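Local atomic coordinates of hydroxylase (Rhodococcus sp., PDB entry 2OR0), a protein that is probably a flavin-dependent hydroxylase of the acyl-CoA dehydrogenase family, expected to use reduced flavin and molecular oxygen to put one oxygen atom into its substrate. Residues D279-A282 against Q286-K289; C272-Q277 against S296-S301; I265-L270 against A303-S308; G38-S43 against M370-R375. One frame throughout, in Å; residues are numbered along the deposited sequence.

Contact 1: D279-A282 against Q286-K289; sequences DRVA and QKIK. With ACT (acetate ion), chain D.
Arg-280 meets Ile-288 with both backbone and side chain. Its O takes the N-H of Ile-288 at 3.0 Å in a nearly straight bond (170° at the hydrogen), and a water bound to the same oxygen also accepts from Lys-289 N. The extended arginine chain crosses the isoleucine, CD lying 3.8 Å from Ile-288 CG1, and CD1 of that isoleucine sits over one face of the guanidinium. At the guanidinium edge, in its plane, NE gives its proton to acetate OXT at 3.1 Å; the acetate probably came from the crystallisation liquor. NH1 is bound by Gln-277 OE1 and Arg-358 O. Next, Val-281 forms a lone antiparallel bridge with Lys-287 as a non-hydrogen-bonded pair, CA to CA 4.4 Å, and its CA-H faces Gln-286 O. Ala-282 closes the pattern: its N donates to Gln-286 O at 2.8 Å, while its CB touches Ile-288 CD1 at 4.1 Å. The result is a short hairpin-like turn with Ile-288 buried beneath it. It lies in the connection between helices 250-277 and 292-324, tied through Arg-280 to the end of the first and to the chain just after helix 331-356.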
loop_
_atom_site.group_PDB
_atom_site.type_symbol
_atom_site.label_atom_id
_atom_site.label_comp_id
_atom_site.label_asym_id
_atom_site.label_seq_id
_atom_site.Cartn_x
_atom_site.Cartn_y
_atom_site.Cartn_z
ATOM N N ASP A 279 -8.968 -14.789 28.277
ATOM C CA ASP A 279 -10.142 -15.155 29.087
ATOM C C ASP A 279 -10.900 -16.408 28.633
ATOM O O ASP A 279 -11.805 -16.868 29.325
ATOM C CB ASP A 279 -11.101 -13.968 29.212
ATOM C CG ASP A 279 -10.461 -12.785 29.919
ATOM O OD1 ASP A 279 -9.805 -12.986 30.977
ATOM O OD2 ASP A 279 -10.593 -11.656 29.397
ATOM N N ARG A 280 -10.522 -16.963 27.488
ATOM C CA ARG A 280 -11.296 -18.036 26.868
ATOM C C ARG A 280 -11.246 -19.392 27.585
ATOM O O ARG A 280 -10.173 -19.908 27.909
ATOM C CB ARG A 280 -10.891 -18.197 25.405
ATOM C CG ARG A 280 -11.729 -19.194 24.636
ATOM C CD ARG A 280 -11.224 -19.255 23.231
ATOM N NE ARG A 280 -11.828 -20.349 22.497
ATOM C CZ ARG A 280 -11.209 -21.075 21.578
ATOM N NH1 ARG A 280 -9.929 -20.848 21.266
ATOM N NH2 ARG A 280 -11.877 -22.033 20.971
ATOM N N VAL A 281 -12.427 -19.964 27.798
ATOM C CA VAL A 281 -12.572 -21.318 28.331
ATOM C C VAL A 281 -13.243 -22.173 27.264
ATOM O O VAL A 281 -14.339 -21.858 26.794
ATOM C CB VAL A 281 -13.373 -21.349 29.658
ATOM C CG1 VAL A 281 -13.550 -22.796 30.150
ATOM C CG2 VAL A 281 -12.666 -20.532 30.723
ATOM N N ALA A 282 -12.574 -23.245 26.862
ATOM C CA ALA A 282 -12.980 -23.946 25.642
ATOM C C ALA A 282 -14.132 -24.930 25.855
ATOM O O ALA A 282 -14.521 -25.227 27.008
ATOM C CB ALA A 282 -11.761 -24.619 24.942
ATOM N N GLN A 286 -11.426 -26.714 29.429
ATOM C CA GLN A 286 -10.035 -26.237 29.406
ATOM C C GLN A 286 -9.868 -24.701 29.268
ATOM O O GLN A 286 -10.365 -24.108 28.299
ATOM C CB GLN A 286 -9.342 -26.956 28.228
ATOM C CG GLN A 286 -7.914 -26.512 27.890
ATOM C CD GLN A 286 -6.911 -26.800 29.005
ATOM O OE1 GLN A 286 -6.040 -25.970 29.287
ATOM N NE2 GLN A 286 -7.028 -27.972 29.645
ATOM N N LYS A 287 -9.163 -24.066 30.213
ATOM C CA LYS A 287 -8.729 -22.664 30.026
ATOM C C LYS A 287 -7.652 -22.603 28.939
ATOM O O LYS A 287 -6.639 -23.313 29.034
ATOM C CB LYS A 287 -8.159 -22.053 31.308
ATOM C CG LYS A 287 -9.116 -21.962 32.476
ATOM C CD LYS A 287 -8.383 -21.429 33.707
ATOM C CE LYS A 287 -9.234 -21.579 34.979
ATOM N NZ LYS A 287 -8.574 -20.910 36.150
ATOM N N ILE A 288 -7.861 -21.754 27.929
ATOM C CA ILE A 288 -6.881 -21.584 26.843
ATOM C C ILE A 288 -5.514 -21.109 27.355
ATOM O O ILE A 288 -4.501 -21.595 26.889
ATOM C CB ILE A 288 -7.403 -20.678 25.669
ATOM C CG1 ILE A 288 -8.570 -21.343 24.927
ATOM C CG2 ILE A 288 -6.274 -20.330 24.681
ATOM C CD1 ILE A 288 -8.212 -22.676 24.257
ATOM N N LYS A 289 -5.486 -20.195 28.329
ATOM C CA LYS A 289 -4.210 -19.763 28.940
ATOM C C LYS A 289 -3.409 -20.915 29.595
ATOM O O LYS A 289 -2.245 -20.750 29.946
ATOM C CB LYS A 289 -4.403 -18.580 29.916
ATOM C CG LYS A 289 -5.092 -18.955 31.231
ATOM C CD LYS A 289 -5.283 -17.750 32.171
ATOM C CE LYS A 289 -6.234 -18.124 33.327
ATOM N NZ LYS A 289 -6.419 -17.002 34.308
HETATM C C ACT D . -15.641 -20.490 22.428
HETATM O O ACT D . -15.776 -21.235 21.425
HETATM O OXT ACT D . -14.776 -20.858 23.257
HETATM C CH3 ACT D . -16.458 -19.242 22.623
HETATM O O HOH W 1 -7.925 -18.491 29.078
#

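Contact 2: C272-Q277 against S296-S301; sequences CHIAVQ and SAIGES
The apolar packing here centres on Ile-298, which meets three residues of the facing helix. Its CG1 stands at the edge of the His-273 imidazole, close to the ring plane and 3.7 Å from His-273 CD2, with CD1 nearly as close to both CD2 and NE2. The isoleucine reaches this far because CG1 is anti to its own carbonyl carbon (chi1 -66°) and CD1 continues the chain outward. Towards the end of helix 250-277, CD1 touches Gln-277 CG at 4.1 Å; on the other branch, CG2 lies 4.2 Å from Ile-274 CG1. Gln-277 CG also covers one face of the His-273 ring, near its rim, so edge and face of the imidazole are both packed by aliphatic carbon.

No hydrogen bond crosses between the segments. Gln-277 NE2 makes a weak bond to His-273 O at 3.4 Å, and its OE1 accepts from Arg-280 NH1, which should help hold the bent glutamine in place.

The helical segments run antiparallel, 12.0 Å apart at 164°, a wide spacing, which Ile-298 spans from its side. Outside the pair, His-273 also touches Ile-355 of helix 331-356 and Met-370 of helix 370-381.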
loop_
_atom_site.group_PDB
_atom_site.type_symbol
_atom_site.label_atom_id
_atom_site.label_comp_id
_atom_site.label_asym_id
_atom_site.label_seq_id
_atom_site.Cartn_x
_atom_site.Cartn_y
_atom_site.Cartn_z
ATOM N N CYS A 272 -5.891 -9.121 18.587
ATOM C CA CYS A 272 -7.261 -9.566 18.851
ATOM C C CYS A 272 -7.316 -10.996 19.389
ATOM O O CYS A 272 -8.060 -11.284 20.309
ATOM C CB CYS A 272 -8.095 -9.488 17.562
ATOM S SG CYS A 272 -8.496 -7.801 17.057
ATOM N N HIS A 273 -6.571 -11.902 18.777
ATOM C CA HIS A 273 -6.570 -13.293 19.178
ATOM C C HIS A 273 -6.098 -13.404 20.643
ATOM O O HIS A 273 -6.728 -14.082 21.454
ATOM C CB HIS A 273 -5.650 -14.072 18.253
ATOM C CG HIS A 273 -5.658 -15.547 18.486
ATOM N ND1 HIS A 273 -6.817 -16.293 18.509
ATOM C CD2 HIS A 273 -4.643 -16.424 18.666
ATOM C CE1 HIS A 273 -6.517 -17.561 18.711
ATOM N NE2 HIS A 273 -5.202 -17.670 18.809
ATOM N N ILE A 274 -4.992 -12.733 20.966
ATOM C CA ILE A 274 -4.410 -12.795 22.316
ATOM C C ILE A 274 -5.431 -12.272 23.344
ATOM O O ILE A 274 -5.704 -12.953 24.326
ATOM C CB ILE A 274 -3.024 -12.057 22.383
ATOM C CG1 ILE A 274 -1.954 -12.950 21.739
ATOM C CG2 ILE A 274 -2.659 -11.679 23.837
ATOM C CD1 ILE A 274 -0.704 -12.231 21.331
ATOM N N ALA A 275 -6.029 -11.113 23.070
ATOM C CA ALA A 275 -7.045 -10.525 23.946
ATOM C C ALA A 275 -8.244 -11.442 24.242
ATOM O O ALA A 275 -8.781 -11.449 25.351
ATOM C CB ALA A 275 -7.521 -9.195 23.390
ATOM N N VAL A 276 -8.664 -12.210 23.246
ATOM C CA VAL A 276 -9.733 -13.178 23.430
ATOM C C VAL A 276 -9.228 -14.416 24.186
ATOM O O VAL A 276 -9.890 -14.877 25.116
ATOM C CB VAL A 276 -10.408 -13.550 22.069
ATOM C CG1 VAL A 276 -11.425 -14.657 22.244
ATOM C CG2 VAL A 276 -11.078 -12.316 21.461
ATOM N N GLN A 277 -8.068 -14.951 23.788
ATOM C CA GLN A 277 -7.552 -16.194 24.366
ATOM C C GLN A 277 -7.267 -16.098 25.873
ATOM O O GLN A 277 -7.333 -17.101 26.596
ATOM C CB GLN A 277 -6.274 -16.641 23.645
ATOM C CG GLN A 277 -6.442 -17.033 22.157
ATOM C CD GLN A 277 -7.799 -17.632 21.847
ATOM O OE1 GLN A 277 -8.115 -18.731 22.277
ATOM N NE2 GLN A 277 -8.614 -16.896 21.095
ATOM N N SER A 296 1.534 -22.683 22.147
ATOM C CA SER A 296 2.757 -22.817 21.347
ATOM C C SER A 296 2.509 -22.418 19.887
ATOM O O SER A 296 3.386 -21.836 19.251
ATOM C CB SER A 296 3.359 -24.201 21.445
ATOM O OG SER A 296 2.460 -25.188 21.013
ATOM N N ALA A 297 1.297 -22.674 19.389
ATOM C CA ALA A 297 0.932 -22.251 18.035
ATOM C C ALA A 297 0.850 -20.739 17.920
ATOM O O ALA A 297 1.235 -20.199 16.901
ATOM C CB ALA A 297 -0.370 -22.886 17.594
ATOM N N ILE A 298 0.382 -20.056 18.961
ATOM C CA ILE A 298 0.447 -18.574 18.992
ATOM C C ILE A 298 1.881 -18.043 18.897
ATOM O O ILE A 298 2.143 -17.079 18.165
ATOM C CB ILE A 298 -0.261 -17.930 20.240
ATOM C CG1 ILE A 298 -1.768 -18.185 20.195
ATOM C CG2 ILE A 298 0.046 -16.388 20.328
ATOM C CD1 ILE A 298 -2.514 -17.855 21.521
ATOM N N GLY A 299 2.795 -18.651 19.661
ATOM C CA GLY A 299 4.226 -18.300 19.570
ATOM C C GLY A 299 4.768 -18.490 18.151
ATOM O O GLY A 299 5.449 -17.619 17.620
ATOM N N GLU A 300 4.441 -19.617 17.525
ATOM C CA GLU A 300 4.918 -19.899 16.189
ATOM C C GLU A 300 4.455 -18.828 15.213
ATOM O O GLU A 300 5.251 -18.324 14.424
ATOM C CB GLU A 300 4.424 -21.261 15.698
ATOM C CG GLU A 300 4.949 -22.439 16.483
ATOM C CD GLU A 300 4.309 -23.781 16.060
ATOM O OE1 GLU A 300 3.237 -23.782 15.385
ATOM O OE2 GLU A 300 4.872 -24.842 16.443
ATOM N N SER A 301 3.175 -18.478 15.266
ATOM C CA SER A 301 2.619 -17.470 14.364
ATOM C C SER A 301 3.181 -16.085 14.609
ATOM O O SER A 301 3.495 -15.379 13.642
ATOM C CB SER A 301 1.080 -17.428 14.455
ATOM O OG SER A 301 0.548 -18.614 13.879
#

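Contact 3: I265-L270 against A303-S308; sequences ITEGAL and AEINAS
Ile-305 pushes its branched side chain between Thr-266 and Glu-267 and overlaps both. The CG2 branch makes the tightest approach, 3.5 Å from Glu-267 CG, and it is also 3.7 Å from Thr-266 OG1. The longer branch, with CG1 anti to the carbonyl carbon (chi1 -68°), passes the threonine hydroxyl and carries CD1 to 3.8 Å from the backbone Thr-266 O and 4.1 Å from Thr-266 CB. One turn on from Thr-266, Leu-270 CB adds a looser contact, 4.3 Å from CD1. The isoleucine and its two neighbours run past each other in opposite senses, so the contact is made along their flanks.

The segments are antiparallel at 155°, their axes 10.5 Å apart. They belong to the helical bundle that forms the C-terminal domain in acyl-CoA dehydrogenases, here built from helices 250-277, 292-324, 331-356 and 370-381. Helix 331-356 backs this pair, Ala-351 touching Ile-305 and Ala-348 touching Thr-266, and Ala-377 of helix 370-381 also reaches Thr-266.

No hydrogen bond crosses between the segments, and the polar groups beside the isoleucine find partners elsewhere. Thr-266 OG1, placed between its backbone N and carbonyl carbon (chi1 66°), bonds to Ile-263 O in its own helix, so it can lie against methyl groups without losing its polar partner. Glu-267 OE2 forms a salt bridge with Arg-309, further along the opposite helix. The chemistry thus implies that Ile-305 packs on carbon and on polar atoms already bonded within their own helix, with the Glu-267 to Arg-309 salt bridge as the polar link between the two helices.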
loop_
_atom_site.group_PDB
_atom_site.type_symbol
_atom_site.label_atom_id
_atom_site.label_comp_id
_atom_site.label_asym_id
_atom_site.label_seq_id
_atom_site.Cartn_x
_atom_site.Cartn_y
_atom_site.Cartn_z
ATOM N N ILE A 265 -1.977 -5.492 9.573
ATOM C CA ILE A 265 -3.276 -6.146 9.703
ATOM C C ILE A 265 -3.139 -7.486 10.453
ATOM O O ILE A 265 -3.931 -7.794 11.307
ATOM C CB ILE A 265 -3.992 -6.344 8.314
ATOM C CG1 ILE A 265 -4.481 -4.998 7.795
ATOM C CG2 ILE A 265 -5.162 -7.324 8.442
ATOM C CD1 ILE A 265 -4.676 -4.933 6.230
ATOM N N THR A 266 -2.136 -8.277 10.117
ATOM C CA THR A 266 -1.981 -9.573 10.772
ATOM C C THR A 266 -1.562 -9.399 12.219
ATOM O O THR A 266 -1.930 -10.200 13.052
ATOM C CB THR A 266 -1.012 -10.515 10.021
ATOM O OG1 THR A 266 0.328 -9.998 10.053
ATOM C CG2 THR A 266 -1.474 -10.703 8.561
ATOM N N GLU A 267 -0.847 -8.311 12.511
ATOM C CA GLU A 267 -0.496 -7.949 13.880
ATOM C C GLU A 267 -1.739 -7.541 14.696
ATOM O O GLU A 267 -1.880 -7.933 15.853
ATOM C CB GLU A 267 0.570 -6.840 13.874
ATOM C CG GLU A 267 1.961 -7.342 13.559
ATOM C CD GLU A 267 3.012 -6.240 13.354
ATOM O OE1 GLU A 267 2.659 -5.046 13.239
ATOM O OE2 GLU A 267 4.208 -6.598 13.272
ATOM N N GLY A 268 -2.646 -6.780 14.083
ATOM C CA GLY A 268 -3.987 -6.566 14.619
ATOM C C GLY A 268 -4.763 -7.853 14.923
ATOM O O GLY A 268 -5.364 -7.956 15.983
ATOM N N ALA A 269 -4.764 -8.818 13.991
ATOM C CA ALA A 269 -5.442 -10.106 14.177
ATOM C C ALA A 269 -4.859 -10.858 15.381
ATOM O O ALA A 269 -5.609 -11.385 16.235
ATOM C CB ALA A 269 -5.295 -10.972 12.918
ATOM N N LEU A 270 -3.526 -10.912 15.428
ATOM C CA LEU A 270 -2.791 -11.527 16.531
ATOM C C LEU A 270 -3.160 -10.857 17.849
ATOM O O LEU A 270 -3.491 -11.550 18.818
ATOM C CB LEU A 270 -1.278 -11.434 16.301
ATOM C CG LEU A 270 -0.321 -11.898 17.428
ATOM C CD1 LEU A 270 -0.386 -13.424 17.648
ATOM C CD2 LEU A 270 1.109 -11.519 17.078
ATOM N N ALA A 303 6.109 -15.444 15.726
ATOM C CA ALA A 303 7.487 -15.437 15.222
ATOM C C ALA A 303 7.535 -15.160 13.688
ATOM O O ALA A 303 8.358 -14.360 13.184
ATOM C CB ALA A 303 8.203 -16.726 15.586
ATOM N N GLU A 304 6.630 -15.793 12.960
ATOM C CA GLU A 304 6.512 -15.597 11.508
ATOM C C GLU A 304 6.129 -14.179 11.137
ATOM O O GLU A 304 6.710 -13.613 10.228
ATOM C CB GLU A 304 5.491 -16.573 10.896
ATOM C CG GLU A 304 5.835 -18.004 11.115
ATOM C CD GLU A 304 7.156 -18.385 10.469
ATOM O OE1 GLU A 304 7.163 -18.560 9.234
ATOM O OE2 GLU A 304 8.175 -18.550 11.189
ATOM N N ILE A 305 5.132 -13.626 11.812
ATOM C CA ILE A 305 4.692 -12.262 11.565
ATOM C C ILE A 305 5.834 -11.276 11.866
ATOM O O ILE A 305 6.064 -10.314 11.112
ATOM C CB ILE A 305 3.428 -11.935 12.422
ATOM C CG1 ILE A 305 2.197 -12.768 11.933
ATOM C CG2 ILE A 305 3.143 -10.424 12.439
ATOM C CD1 ILE A 305 0.980 -12.703 12.882
ATOM N N ASN A 306 6.564 -11.498 12.967
ATOM C CA ASN A 306 7.731 -10.629 13.252
ATOM C C ASN A 306 8.777 -10.758 12.158
ATOM O O ASN A 306 9.313 -9.750 11.729
ATOM C CB ASN A 306 8.391 -10.918 14.609
ATOM C CG ASN A 306 9.707 -10.160 14.770
ATOM O OD1 ASN A 306 10.785 -10.682 14.468
ATOM N ND2 ASN A 306 9.609 -8.917 15.151
ATOM N N ALA A 307 9.063 -11.987 11.704
ATOM C CA ALA A 307 10.027 -12.181 10.623
ATOM C C ALA A 307 9.670 -11.364 9.369
ATOM O O ALA A 307 10.575 -10.880 8.663
ATOM C CB ALA A 307 10.224 -13.634 10.276
ATOM N N SER A 308 8.371 -11.187 9.124
ATOM C CA SER A 308 7.916 -10.410 7.951
ATOM C C SER A 308 8.158 -8.927 8.138
ATOM O O SER A 308 8.675 -8.257 7.220
ATOM C CB SER A 308 6.433 -10.655 7.665
ATOM O OG SER A 308 6.216 -12.013 7.280
#

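Contact 4: G38-S43 against M370-R375; sequences GQAVQS and MQRFWR
Arg-372 reaches across to Val-41 and Ala-40, and the contact is made by the far end of its side chain. CB points toward helix 33-46, and CG, anti to the backbone N (chi1 -178°), carries the chain on in that direction; neither carbon touches the other segment, and CD still stops short of contact. Past CD the chain bends (chi3 -46°), and NE and CZ follow the turn, CZ coming to 4.0 Å from Val-41 CG2. The two terminal nitrogens then part: NH1 lies 4.1 Å from Ala-40 CB, and NH2 presses to 3.4 Å from Val-41 CG2. Both methyls approach the guanidinium obliquely, and the valine side chain crosses the arginine at about a right angle.

This joins the N-terminal helices to the C-terminal helical bundle, two parts of the acyl-CoA dehydrogenase fold that are far apart in sequence. Helix 33-46 is kinked just here, the N atoms of Val-41 and Gln-42 lacking bonds to the preceding turn, and Ala-40 also packs on Asp-92.

A turn along from Arg-372, Arg-375 grips Gln-371 OE1 side-on with two nitrogens. NE comes nearly along the C=O direction at 2.9 Å; NH2, at the same distance, uses a lone pair in the carbonyl plane. Gln-371 NE2 donates to Thr-368 O, which fixes the amide's orientation. Held flat in this way, Arg-375 turns NH2 to a salt bridge with Glu-44, giving helix 33-46 a second, ionic tie to helix 370-381, and NH1 to Ile-202 O.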
loop_
_atom_site.group_PDB
_atom_site.type_symbol
_atom_site.label_atom_id
_atom_site.label_comp_id
_atom_site.label_asym_id
_atom_site.label_seq_id
_atom_site.Cartn_x
_atom_site.Cartn_y
_atom_site.Cartn_z
ATOM N N GLY A 38 -13.000 3.107 16.848
ATOM C CA GLY A 38 -14.392 3.528 16.935
ATOM C C GLY A 38 -15.119 3.711 15.606
ATOM O O GLY A 38 -16.344 3.610 15.574
ATOM N N GLN A 39 -14.398 3.996 14.516
ATOM C CA GLN A 39 -15.038 4.176 13.202
ATOM C C GLN A 39 -15.074 2.904 12.339
ATOM O O GLN A 39 -15.768 2.862 11.323
ATOM C CB GLN A 39 -14.366 5.295 12.410
ATOM C CG GLN A 39 -14.576 6.707 12.964
ATOM C CD GLN A 39 -16.040 7.062 13.120
ATOM O OE1 GLN A 39 -16.507 7.303 14.225
ATOM N NE2 GLN A 39 -16.771 7.084 12.015
ATOM N N ALA A 40 -14.335 1.874 12.755
ATOM C CA ALA A 40 -14.038 0.723 11.909
ATOM C C ALA A 40 -15.268 -0.075 11.428
ATOM O O ALA A 40 -15.380 -0.417 10.245
ATOM C CB ALA A 40 -13.032 -0.179 12.607
ATOM N N VAL A 41 -16.193 -0.358 12.348
ATOM C CA VAL A 41 -17.391 -1.140 12.032
ATOM C C VAL A 41 -18.260 -0.377 11.010
ATOM O O VAL A 41 -18.783 -0.958 10.048
ATOM C CB VAL A 41 -18.169 -1.524 13.340
ATOM C CG1 VAL A 41 -19.606 -1.983 13.050
ATOM C CG2 VAL A 41 -17.413 -2.591 14.091
ATOM N N GLN A 42 -18.365 0.937 11.200
ATOM C CA GLN A 42 -19.178 1.758 10.307
ATOM C C GLN A 42 -18.575 1.894 8.908
ATOM O O GLN A 42 -19.305 1.815 7.921
ATOM C CB GLN A 42 -19.480 3.129 10.938
ATOM C CG GLN A 42 -20.565 3.926 10.178
ATOM C CD GLN A 42 -21.908 3.221 10.184
ATOM O OE1 GLN A 42 -22.484 2.981 11.249
ATOM N NE2 GLN A 42 -22.407 2.863 8.991
ATOM N N SER A 43 -17.255 2.079 8.808
ATOM C CA SER A 43 -16.597 2.097 7.484
ATOM C C SER A 43 -16.782 0.756 6.763
ATOM O O SER A 43 -16.908 0.698 5.535
ATOM C CB SER A 43 -15.101 2.411 7.589
ATOM O OG SER A 43 -14.869 3.659 8.223
HETATM N N MSE A 370 -11.528 -9.853 15.373
HETATM C CA MSE A 370 -10.424 -10.623 14.776
HETATM C C MSE A 370 -10.721 -11.035 13.325
HETATM O O MSE A 370 -9.862 -10.886 12.458
HETATM C CB MSE A 370 -10.053 -11.870 15.593
HETATM C CG MSE A 370 -8.881 -12.639 14.979
HETATM SE SE MSE A 370 -8.522 -14.322 15.850
HETATM C CE MSE A 370 -6.925 -14.797 14.845
ATOM N N GLN A 371 -11.935 -11.534 13.082
ATOM C CA GLN A 371 -12.344 -12.002 11.750
ATOM C C GLN A 371 -12.209 -10.930 10.676
ATOM O O GLN A 371 -11.987 -11.270 9.509
ATOM C CB GLN A 371 -13.770 -12.624 11.748
ATOM C CG GLN A 371 -14.916 -11.793 12.357
ATOM C CD GLN A 371 -15.288 -10.614 11.513
ATOM O OE1 GLN A 371 -15.258 -10.695 10.276
ATOM N NE2 GLN A 371 -15.654 -9.497 12.164
ATOM N N ARG A 372 -12.338 -9.655 11.064
ATOM C CA ARG A 372 -12.284 -8.538 10.109
ATOM C C ARG A 372 -10.833 -8.335 9.685
ATOM O O ARG A 372 -10.552 -8.112 8.524
ATOM C CB ARG A 372 -12.883 -7.233 10.718
ATOM C CG ARG A 372 -12.928 -5.961 9.767
ATOM C CD ARG A 372 -13.204 -4.622 10.563
ATOM N NE ARG A 372 -14.282 -4.949 11.449
ATOM C CZ ARG A 372 -14.345 -4.808 12.760
ATOM N NH1 ARG A 372 -13.416 -4.180 13.460
ATOM N NH2 ARG A 372 -15.431 -5.289 13.349
ATOM N N PHE A 373 -9.909 -8.438 10.644
ATOM C CA PHE A 373 -8.475 -8.375 10.342
ATOM C C PHE A 373 -8.084 -9.564 9.512
ATOM O O PHE A 373 -7.348 -9.426 8.558
ATOM C CB PHE A 373 -7.615 -8.273 11.614
ATOM C CG PHE A 373 -7.729 -6.932 12.314
ATOM C CD1 PHE A 373 -6.910 -5.866 11.950
ATOM C CD2 PHE A 373 -8.665 -6.742 13.327
ATOM C CE1 PHE A 373 -7.024 -4.647 12.597
ATOM C CE2 PHE A 373 -8.804 -5.507 13.986
ATOM C CZ PHE A 373 -7.969 -4.462 13.621
ATOM N N TRP A 374 -8.624 -10.734 9.840
ATOM C CA TRP A 374 -8.291 -11.938 9.097
ATOM C C TRP A 374 -8.731 -11.845 7.596
ATOM O O TRP A 374 -7.949 -12.176 6.691
ATOM C CB TRP A 374 -8.870 -13.173 9.819
ATOM C CG TRP A 374 -8.722 -14.439 9.019
ATOM C CD1 TRP A 374 -7.613 -15.237 8.921
ATOM C CD2 TRP A 374 -9.731 -15.049 8.232
ATOM N NE1 TRP A 374 -7.874 -16.316 8.097
ATOM C CE2 TRP A 374 -9.166 -16.216 7.649
ATOM C CE3 TRP A 374 -11.073 -14.724 7.946
ATOM C CZ2 TRP A 374 -9.891 -17.055 6.797
ATOM C CZ3 TRP A 374 -11.787 -15.563 7.080
ATOM C CH2 TRP A 374 -11.186 -16.712 6.526
ATOM N N ARG A 375 -9.965 -11.392 7.346
ATOM C CA ARG A 375 -10.463 -11.210 5.962
ATOM C C ARG A 375 -9.687 -10.083 5.261
ATOM O O ARG A 375 -9.349 -10.206 4.088
ATOM C CB ARG A 375 -11.969 -10.889 5.949
ATOM C CG ARG A 375 -12.888 -12.066 6.416
ATOM C CD ARG A 375 -14.391 -11.673 6.356
ATOM N NE ARG A 375 -14.771 -10.736 7.418
ATOM C CZ ARG A 375 -14.993 -9.436 7.238
ATOM N NH1 ARG A 375 -14.837 -8.891 6.037
ATOM N NH2 ARG A 375 -15.357 -8.670 8.266
#

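How the contacts relate
Contacts 2 and 3 are two neighbouring levels of the same antiparallel pair, helices 250-277 and 292-324, each carried by one isoleucine; Leu-270 CD1 joins them, 4.0 Å from Ile-298 CG2. Both are partly buried, between the surface contact 1 and the buried contact 4. Contact 1 lies about 36 Å from the chain's centre, in the loop linking those helices. Two backbone hydrogen bonds hold it, with some side-chain packing, whereas no hydrogen bond crosses contacts 2 and 3. Contact 4 sets arginine nitrogens against methyl groups and joins distant parts of the sequence. Its helix 370-381 rests on helix 250-277: Met-370, a selenomethionine, and Phe-373 pack on Cys-272 of contact 2 and Ala-269 of contact 3.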